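Putative phosphohistidine phosphatase SixA (PDB 2RFL) probably removes phosphate from phosphohistidine in proteins, as a putative SixA-type member of the histidine phosphatase superfamily with an alpha-beta-alpha sandwich fold. Local coordinates at residues Leu13-Lys18 and Gly114-Met119; Arg27-Gly32 and Ser61-Cys66. All coordinates share one frame; numbering follows the deposited sequence.

Interaction 1: residues Leu13-Lys18 and Gly114-Met119; sequences LLRHAK and GHNPTM
Arg15, at the end of strand 10-15, pairs in parallel with Gly114, at the end of strand 109-114, their CA atoms 5.7 Å apart. Two long, weak hydrogen bonds close this last rung: Gly114 N to Leu14 O at 3.5 Å, and His16 N to Gly114 O at 3.4 Å. Beyond it the chains part, one into the loop that carries His16, the other through a cis peptide before Pro117 into helix 118-127. CG of His16 stands between the backbone N and the carbonyl carbon (chi1 67°), which brings ring atom CD2 to 3.7 Å from His115 ND1. The two imidazoles meet obliquely, planes at 60°, and ND1 of His16 donates to Ala17 O at 2.6 Å, a bond that limits the ring's rotation. Arg15 runs out extended from CG to NE, and the amide of Asn116 crosses over one face of its guanidinium, the planes 30° apart. Arg15 NH1 and Asn116 ND2 come within 3.0 Å as two donors, brought together because both bond to the carbonyl oxygen of Phe140; Asn116 OD1 takes the backbone N of Glu120. The bent chain of selenomethionine Met119 lays its SE 3.8 Å from both CB and CD2 of Leu13, and its CE near Leu14 O. Neighbouring strand ends that deliver consecutive Arg and His residues and a second histidine are the hallmark of the histidine phosphatase fold; by family analogy, His16 of the RHA sequence is probably the phosphate-accepting nucleophile and His115 probably belongs to the same pocket.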
ATOM      1  N   LEU A  13       1.720  -2.232   2.865  1.00 30.41           N
ATOM      2  CA  LEU A  13       0.391  -2.009   2.297  1.00 29.81           C
ATOM      3  C   LEU A  13      -0.044  -0.556   2.347  1.00 30.23           C
ATOM      4  O   LEU A  13      -0.403  -0.033   3.434  1.00 29.49           O
ATOM      5  CB  LEU A  13      -0.662  -2.815   3.074  1.00 30.69           C
ATOM      6  CG  LEU A  13      -0.624  -4.325   3.235  1.00 28.37           C
ATOM      7  CD1 LEU A  13      -1.802  -4.693   4.094  1.00 29.59           C
ATOM      8  CD2 LEU A  13      -0.734  -4.971   1.909  1.00 31.07           C
ATOM      9  N   LEU A  14      -0.078   0.050   1.159  1.00 29.86           N
ATOM     10  CA  LEU A  14      -0.283   1.476   0.944  1.00 30.24           C
ATOM     11  C   LEU A  14      -1.580   1.768   0.177  1.00 30.54           C
ATOM     12  O   LEU A  14      -1.759   1.393  -0.992  1.00 30.36           O
ATOM     13  CB  LEU A  14       0.942   2.111   0.201  1.00 29.80           C
ATOM     14  CG  LEU A  14       0.893   3.619  -0.185  1.00 28.47           C
ATOM     15  CD1 LEU A  14       0.728   4.572   1.023  1.00 25.85           C
ATOM     16  CD2 LEU A  14       2.075   4.092  -1.059  1.00 23.26           C
ATOM     17  N   ARG A  15      -2.487   2.474   0.828  1.00 32.01           N
ATOM     18  CA  ARG A  15      -3.643   2.943   0.114  1.00 32.47           C
ATOM     19  C   ARG A  15      -3.242   4.234  -0.580  1.00 33.22           C
ATOM     20  O   ARG A  15      -2.447   4.999  -0.047  1.00 31.91           O
ATOM     21  CB  ARG A  15      -4.842   3.121   1.023  1.00 32.51           C
ATOM     22  CG  ARG A  15      -6.106   3.472   0.228  1.00 32.65           C
ATOM     23  CD  ARG A  15      -7.389   3.321   0.997  1.00 28.81           C
ATOM     24  NE  ARG A  15      -8.453   3.940   0.244  1.00 24.97           N
ATOM     25  CZ  ARG A  15      -9.483   4.572   0.799  1.00 27.56           C
ATOM     26  NH1 ARG A  15      -9.611   4.606   2.125  1.00 27.33           N
ATOM     27  NH2 ARG A  15     -10.398   5.159   0.035  1.00 23.94           N
ATOM     28  N   HIS A  16      -3.768   4.436  -1.790  1.00 34.36           N
ATOM     29  CA  HIS A  16      -3.485   5.608  -2.581  1.00 35.96           C
ATOM     30  C   HIS A  16      -3.956   6.828  -1.777  1.00 37.94           C
ATOM     31  O   HIS A  16      -4.825   6.711  -0.899  1.00 37.18           O
ATOM     32  CB  HIS A  16      -4.178   5.533  -3.958  1.00 35.62           C
ATOM     33  CG  HIS A  16      -5.673   5.602  -3.883  1.00 36.69           C
ATOM     34  ND1 HIS A  16      -6.360   6.789  -3.700  1.00 36.08           N
ATOM     35  CD2 HIS A  16      -6.612   4.627  -3.902  1.00 36.50           C
ATOM     36  CE1 HIS A  16      -7.654   6.539  -3.623  1.00 34.02           C
ATOM     37  NE2 HIS A  16      -7.834   5.239  -3.755  1.00 33.84           N
ATOM     38  N   ALA A  17      -3.345   7.975  -2.061  1.00 39.84           N
ATOM     39  CA  ALA A  17      -3.675   9.226  -1.410  1.00 41.70           C
ATOM     40  C   ALA A  17      -5.062   9.701  -1.849  1.00 43.29           C
ATOM     41  O   ALA A  17      -5.667   9.088  -2.758  1.00 42.42           O
ATOM     42  CB  ALA A  17      -2.595  10.270  -1.719  1.00 41.37           C
ATOM     43  N   LYS A  18      -5.556  10.769  -1.196  1.00 45.12           N
ATOM     44  CA  LYS A  18      -6.881  11.353  -1.478  1.00 46.95           C
ATOM     45  C   LYS A  18      -7.011  11.828  -2.921  1.00 48.27           C
ATOM     46  O   LYS A  18      -6.185  12.609  -3.421  1.00 48.10           O
ATOM     47  CB  LYS A  18      -7.234  12.488  -0.491  1.00 47.22           C
ATOM     48  CG  LYS A  18      -8.674  13.061  -0.640  1.00 47.87           C
ATOM     49  CD  LYS A  18      -9.070  14.074   0.428  1.00 45.27           C
ATOM     50  CE  LYS A  18      -9.659  13.414   1.683  1.00 48.31           C
ATOM     51  NZ  LYS A  18     -10.650  12.288   1.459  1.00 47.65           N
ATOM     52  N   GLY A 114      -2.526   0.030  -4.073  1.00 32.53           N
ATOM     53  CA  GLY A 114      -3.853  -0.142  -4.693  1.00 32.29           C
ATOM     54  C   GLY A 114      -4.948   0.457  -3.840  1.00 31.89           C
ATOM     55  O   GLY A 114      -4.708   1.422  -3.113  1.00 31.54           O
ATOM     56  N   HIS A 115      -6.137  -0.144  -3.916  1.00 31.59           N
ATOM     57  CA  HIS A 115      -7.386   0.502  -3.491  1.00 31.72           C
ATOM     58  C   HIS A 115      -8.176  -0.353  -2.519  1.00 31.81           C
ATOM     59  O   HIS A 115      -8.069  -1.575  -2.535  1.00 31.01           O
ATOM     60  CB  HIS A 115      -8.347   0.787  -4.680  1.00 31.17           C
ATOM     61  CG  HIS A 115      -7.684   1.187  -5.954  1.00 29.72           C
ATOM     62  ND1 HIS A 115      -7.939   2.393  -6.569  1.00 32.83           N
ATOM     63  CD2 HIS A 115      -6.849   0.518  -6.785  1.00 32.66           C
ATOM     64  CE1 HIS A 115      -7.268   2.471  -7.704  1.00 31.66           C
ATOM     65  NE2 HIS A 115      -6.589   1.348  -7.856  1.00 35.42           N
ATOM     66  N   ASN A 116      -8.982   0.326  -1.699  1.00 32.05           N
ATOM     67  CA  ASN A 116     -10.086  -0.269  -0.945  1.00 32.29           C
ATOM     68  C   ASN A 116     -11.195  -0.774  -1.891  1.00 32.25           C
ATOM     69  O   ASN A 116     -11.381  -0.200  -2.947  1.00 32.69           O
ATOM     70  CB  ASN A 116     -10.655   0.769   0.044  1.00 32.42           C
ATOM     71  CG  ASN A 116      -9.982   0.719   1.427  1.00 33.87           C
ATOM     72  OD1 ASN A 116      -9.193  -0.182   1.745  1.00 35.29           O
ATOM     73  ND2 ASN A 116     -10.319   1.683   2.262  1.00 36.97           N
ATOM     74  N   PRO A 117     -11.957  -1.825  -1.513  1.00 32.18           N
ATOM     75  CA  PRO A 117     -11.919  -2.683  -0.328  1.00 32.60           C
ATOM     76  C   PRO A 117     -10.771  -3.677  -0.360  1.00 32.89           C
ATOM     77  O   PRO A 117     -10.436  -4.233   0.687  1.00 33.86           O
ATOM     78  CB  PRO A 117     -13.224  -3.496  -0.416  1.00 32.16           C
ATOM     79  CG  PRO A 117     -13.862  -3.164  -1.626  1.00 30.41           C
ATOM     80  CD  PRO A 117     -13.055  -2.220  -2.419  1.00 33.04           C
ATOM     81  N   THR A 118     -10.206  -3.923  -1.544  1.00 32.35           N
ATOM     82  CA  THR A 118      -9.136  -4.902  -1.682  1.00 32.83           C
ATOM     83  C   THR A 118      -7.953  -4.707  -0.726  1.00 32.31           C
ATOM     84  O   THR A 118      -7.420  -5.665  -0.209  1.00 32.59           O
ATOM     85  CB  THR A 118      -8.634  -4.936  -3.111  1.00 32.49           C
ATOM     86  OG1 THR A 118      -9.723  -4.603  -3.971  1.00 35.01           O
ATOM     87  CG2 THR A 118      -8.066  -6.317  -3.469  1.00 30.41           C
HETATM   88  N   MSE A 119      -7.539  -3.472  -0.513  1.00 32.97           N
HETATM   89  CA  MSE A 119      -6.411  -3.187   0.382  1.00 33.84           C
HETATM   90  C   MSE A 119      -6.744  -3.567   1.841  1.00 33.46           C
HETATM   91  O   MSE A 119      -6.009  -4.336   2.467  1.00 31.88           O
HETATM   92  CB  MSE A 119      -5.951  -1.712   0.247  1.00 33.49           C
HETATM   93  CG  MSE A 119      -4.507  -1.419   0.777  1.00 36.06           C
HETATM   94 SE   MSE A 119      -3.040  -2.585   0.066  0.95 46.98          SE
HETATM   95  CE  MSE A 119      -3.080  -2.052  -1.829  1.00 41.09           C
TER

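Interaction 2: residues Arg27-Gly32 and Ser61-Cys66; sequences RDFDRG and STAARC
Arg65 leaves the first turn of helix 64-77 with CG between its backbone N and carbonyl carbon (chi1 78°) and then runs extended to NE, which carries its guanidinium across to Asp28; the aspartate's CG, anti to its own N (chi1 179°), turns the carboxylate to meet it. The grip is end-on and divided between two atoms. NH2 forms a salt bridge with OD2 at 3.0 Å, on the syn side but out of the carboxylate plane, while NH1 donates to the backbone O of Asp28 at 3.1 Å, from above the carbonyl plane. Arg31 N reaches that same oxygen from the opposite face. The Arg31 guanidinium lies nearly flat on that of Arg65, centres 4.5 Å apart and planes at 16°; the contact of its NH1 with Asp28 OD1 is less certain, because OD1 is crowded in the model. Asp28 OD2 also bonds to Tyr90 OH, and Arg31 makes a cation-pi contact with Trp21. Next to this network, the ring of Phe29 reaches Ala63, with CE1 3.2 Å from its CA and CD1 3.6 Å from its CB; Thr62 OG1 sits at the ring edge, 3.5 Å from CE1, and bonds to Asp87. Phe29 O receives a weak hydrogen bond from Ala64 N. Just before the helix, Ser61 OG accepts from N of Ala63, the N-cap residue, at 3.0 Å in an ST turn. A salt-bridge network of Asp28, Arg65 and, less surely, Arg31 joins the loop following strand 10-15 to the N-terminal end of helix 64-77, where Arg65 lies beside the probable phosphate pocket.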
ATOM      1  N   ARG A  27     -14.715   9.295 -16.213  1.00 58.52           N
ATOM      2  CA  ARG A  27     -13.979   8.018 -16.147  1.00 58.94           C
ATOM      3  C   ARG A  27     -13.089   7.922 -14.895  1.00 56.83           C
ATOM      4  O   ARG A  27     -12.067   8.603 -14.797  1.00 57.18           O
ATOM      5  CB  ARG A  27     -13.170   7.790 -17.435  1.00 59.15           C
ATOM      6  CG  ARG A  27     -12.178   6.639 -17.382  1.00 60.40           C
ATOM      7  CD  ARG A  27     -11.763   6.254 -18.795  1.00 62.28           C
ATOM      8  NE  ARG A  27     -10.307   6.246 -18.916  1.00 61.99           N
ATOM      9  CZ  ARG A  27      -9.549   5.165 -19.067  1.00 61.46           C
ATOM     10  NH1 ARG A  27      -8.236   5.312 -19.158  1.00 60.23           N
ATOM     11  NH2 ARG A  27     -10.083   3.948 -19.152  1.00 60.92           N
ATOM     12  N   ASP A  28     -13.494   7.087 -13.944  1.00 54.49           N
ATOM     13  CA  ASP A  28     -12.861   7.041 -12.617  1.00 51.82           C
ATOM     14  C   ASP A  28     -11.342   6.777 -12.593  1.00 49.97           C
ATOM     15  O   ASP A  28     -10.603   7.368 -11.798  1.00 47.35           O
ATOM     16  CB  ASP A  28     -13.554   6.002 -11.730  1.00 51.61           C
ATOM     17  CG  ASP A  28     -12.916   5.902 -10.362  1.00 48.40           C
ATOM     18  OD1 ASP A  28     -12.879   6.930  -9.683  1.00 46.78           O
ATOM     19  OD2 ASP A  28     -12.437   4.829  -9.978  1.00 42.32           O
ATOM     20  N   PHE A  29     -10.915   5.831 -13.432  1.00 48.78           N
ATOM     21  CA  PHE A  29      -9.523   5.467 -13.597  1.00 46.91           C
ATOM     22  C   PHE A  29      -8.616   6.715 -13.650  1.00 47.90           C
ATOM     23  O   PHE A  29      -7.559   6.779 -12.976  1.00 45.16           O
ATOM     24  CB  PHE A  29      -9.407   4.596 -14.831  1.00 45.54           C
ATOM     25  CG  PHE A  29      -8.027   4.106 -15.106  1.00 41.96           C
ATOM     26  CD1 PHE A  29      -7.462   3.118 -14.318  1.00 38.45           C
ATOM     27  CD2 PHE A  29      -7.284   4.635 -16.158  1.00 37.18           C
ATOM     28  CE1 PHE A  29      -6.179   2.648 -14.587  1.00 39.56           C
ATOM     29  CE2 PHE A  29      -6.016   4.182 -16.430  1.00 37.13           C
ATOM     30  CZ  PHE A  29      -5.452   3.192 -15.652  1.00 35.65           C
ATOM     31  N   ASP A  30      -9.088   7.726 -14.387  1.00 49.62           N
ATOM     32  CA  ASP A  30      -8.347   8.973 -14.602  1.00 51.73           C
ATOM     33  C   ASP A  30      -8.413  10.059 -13.517  1.00 52.08           C
ATOM     34  O   ASP A  30      -7.926  11.157 -13.736  1.00 51.41           O
ATOM     35  CB  ASP A  30      -8.675   9.560 -15.988  1.00 52.69           C
ATOM     36  CG  ASP A  30      -8.156   8.684 -17.091  1.00 52.61           C
ATOM     37  OD1 ASP A  30      -7.353   7.784 -16.767  1.00 54.43           O
ATOM     38  OD2 ASP A  30      -8.538   8.857 -18.245  1.00 49.46           O
ATOM     39  N   ARG A  31      -8.994   9.766 -12.359  1.00 52.16           N
ATOM     40  CA  ARG A  31      -9.087  10.794 -11.342  1.00 52.61           C
ATOM     41  C   ARG A  31      -7.704  11.024 -10.753  1.00 51.24           C
ATOM     42  O   ARG A  31      -6.919  10.073 -10.651  1.00 51.38           O
ATOM     43  CB  ARG A  31     -10.080  10.406 -10.250  1.00 53.49           C
ATOM     44  CG  ARG A  31     -11.535  10.408 -10.681  1.00 54.87           C
ATOM     45  CD  ARG A  31     -12.325   9.605  -9.682  1.00 57.32           C
ATOM     46  NE  ARG A  31     -11.929   9.931  -8.319  1.00 59.31           N
ATOM     47  CZ  ARG A  31     -12.128   9.156  -7.263  1.00 59.58           C
ATOM     48  NH1 ARG A  31     -12.721   7.981  -7.391  1.00 58.43           N
ATOM     49  NH2 ARG A  31     -11.728   9.567  -6.066  1.00 60.48           N
ATOM     50  N   GLY A  32      -7.403  12.272 -10.382  1.00 49.17           N
ATOM     51  CA  GLY A  32      -6.078  12.620  -9.859  1.00 46.11           C
ATOM     52  C   GLY A  32      -6.008  12.737  -8.352  1.00 43.99           C
ATOM     53  O   GLY A  32      -7.016  12.614  -7.661  1.00 43.51           O
ATOM     54  N   SER A  61      -1.372  -0.258  -8.836  0.50 24.87           N
ATOM     55  CA  SER A  61      -2.383   0.044  -9.838  0.50 23.90           C
ATOM     56  C   SER A  61      -1.802   0.994 -10.907  0.50 25.29           C
ATOM     57  O   SER A  61      -0.903   1.831 -10.648  0.50 24.64           O
ATOM     58  CB  SER A  61      -3.634   0.674  -9.167  0.50 24.25           C
ATOM     59  OG  SER A  61      -4.696   1.055 -10.060  0.50 16.25           O
ATOM     60  N   THR A  62      -2.335   0.865 -12.108  1.00 25.65           N
ATOM     61  CA  THR A  62      -2.015   1.760 -13.148  1.00 25.91           C
ATOM     62  C   THR A  62      -2.857   3.020 -13.008  1.00 27.71           C
ATOM     63  O   THR A  62      -2.573   3.989 -13.700  1.00 27.76           O
ATOM     64  CB  THR A  62      -2.270   1.090 -14.507  1.00 25.77           C
ATOM     65  OG1 THR A  62      -3.509   0.384 -14.437  1.00 22.83           O
ATOM     66  CG2 THR A  62      -1.176   0.116 -14.807  1.00 21.26           C
ATOM     67  N   ALA A  63      -3.890   3.013 -12.129  1.00 28.62           N
ATOM     68  CA  ALA A  63      -4.823   4.170 -12.062  1.00 30.18           C
ATOM     69  C   ALA A  63      -4.050   5.425 -11.696  1.00 30.44           C
ATOM     70  O   ALA A  63      -3.279   5.413 -10.761  1.00 29.36           O
ATOM     71  CB  ALA A  63      -5.964   3.938 -11.094  1.00 29.32           C
ATOM     72  N   ALA A  64      -4.238   6.501 -12.443  1.00 32.40           N
ATOM     73  CA  ALA A  64      -3.465   7.694 -12.184  1.00 33.61           C
ATOM     74  C   ALA A  64      -3.248   7.937 -10.658  1.00 34.86           C
ATOM     75  O   ALA A  64      -2.098   8.065 -10.228  1.00 34.80           O
ATOM     76  CB  ALA A  64      -4.069   8.833 -12.831  1.00 34.76           C
ATOM     77  N   ARG A  65      -4.317   7.944  -9.847  1.00 34.54           N
ATOM     78  CA  ARG A  65      -4.190   8.227  -8.416  1.00 34.07           C
ATOM     79  C   ARG A  65      -3.223   7.282  -7.695  1.00 34.11           C
ATOM     80  O   ARG A  65      -2.772   7.573  -6.592  1.00 34.29           O
ATOM     81  CB  ARG A  65      -5.553   8.247  -7.699  1.00 34.17           C
ATOM     82  CG  ARG A  65      -6.187   6.863  -7.372  1.00 30.69           C
ATOM     83  CD  ARG A  65      -7.644   7.070  -6.774  1.00 29.70           C
ATOM     84  NE  ARG A  65      -8.602   5.949  -6.939  1.00 27.64           N
ATOM     85  CZ  ARG A  65      -9.299   5.692  -8.057  1.00 27.98           C
ATOM     86  NH1 ARG A  65      -9.175   6.437  -9.166  1.00 24.94           N
ATOM     87  NH2 ARG A  65     -10.144   4.666  -8.071  1.00 30.58           N
ATOM     88  N   CYS A  66      -2.905   6.153  -8.304  1.00 33.52           N
ATOM     89  CA  CYS A  66      -2.019   5.202  -7.652  1.00 33.07           C
ATOM     90  C   CYS A  66      -0.664   5.519  -8.163  1.00 32.30           C
ATOM     91  O   CYS A  66       0.289   5.534  -7.424  1.00 32.80           O
ATOM     92  CB  CYS A  66      -2.385   3.750  -7.977  1.00 33.12           C
ATOM     93  SG  CYS A  66      -3.597   3.056  -6.833  1.00 33.64           S
TER

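How the interactions relate
Interaction 2 is nested along the chain inside the loop closed by interaction 1, and the two centres lie 12 Å apart. They meet through side chains: His115 NE2 makes a probable hydrogen bond of 2.9 Å with Ser61 OG, and His16 CE1 packs 3.2 Å from Arg65 CD. Arg65 NH2 also comes to 3.5 Å from His115 ND1, so the arginine that holds Asp28 in 27-32 borders both histidines of interaction 1. In relatives of this family, two histidines and two arginines form the phosphate pocket; His16, His115, Arg15 and Arg65 are consistent with that set, gathered where the strand ends meet the start of helix 64-77.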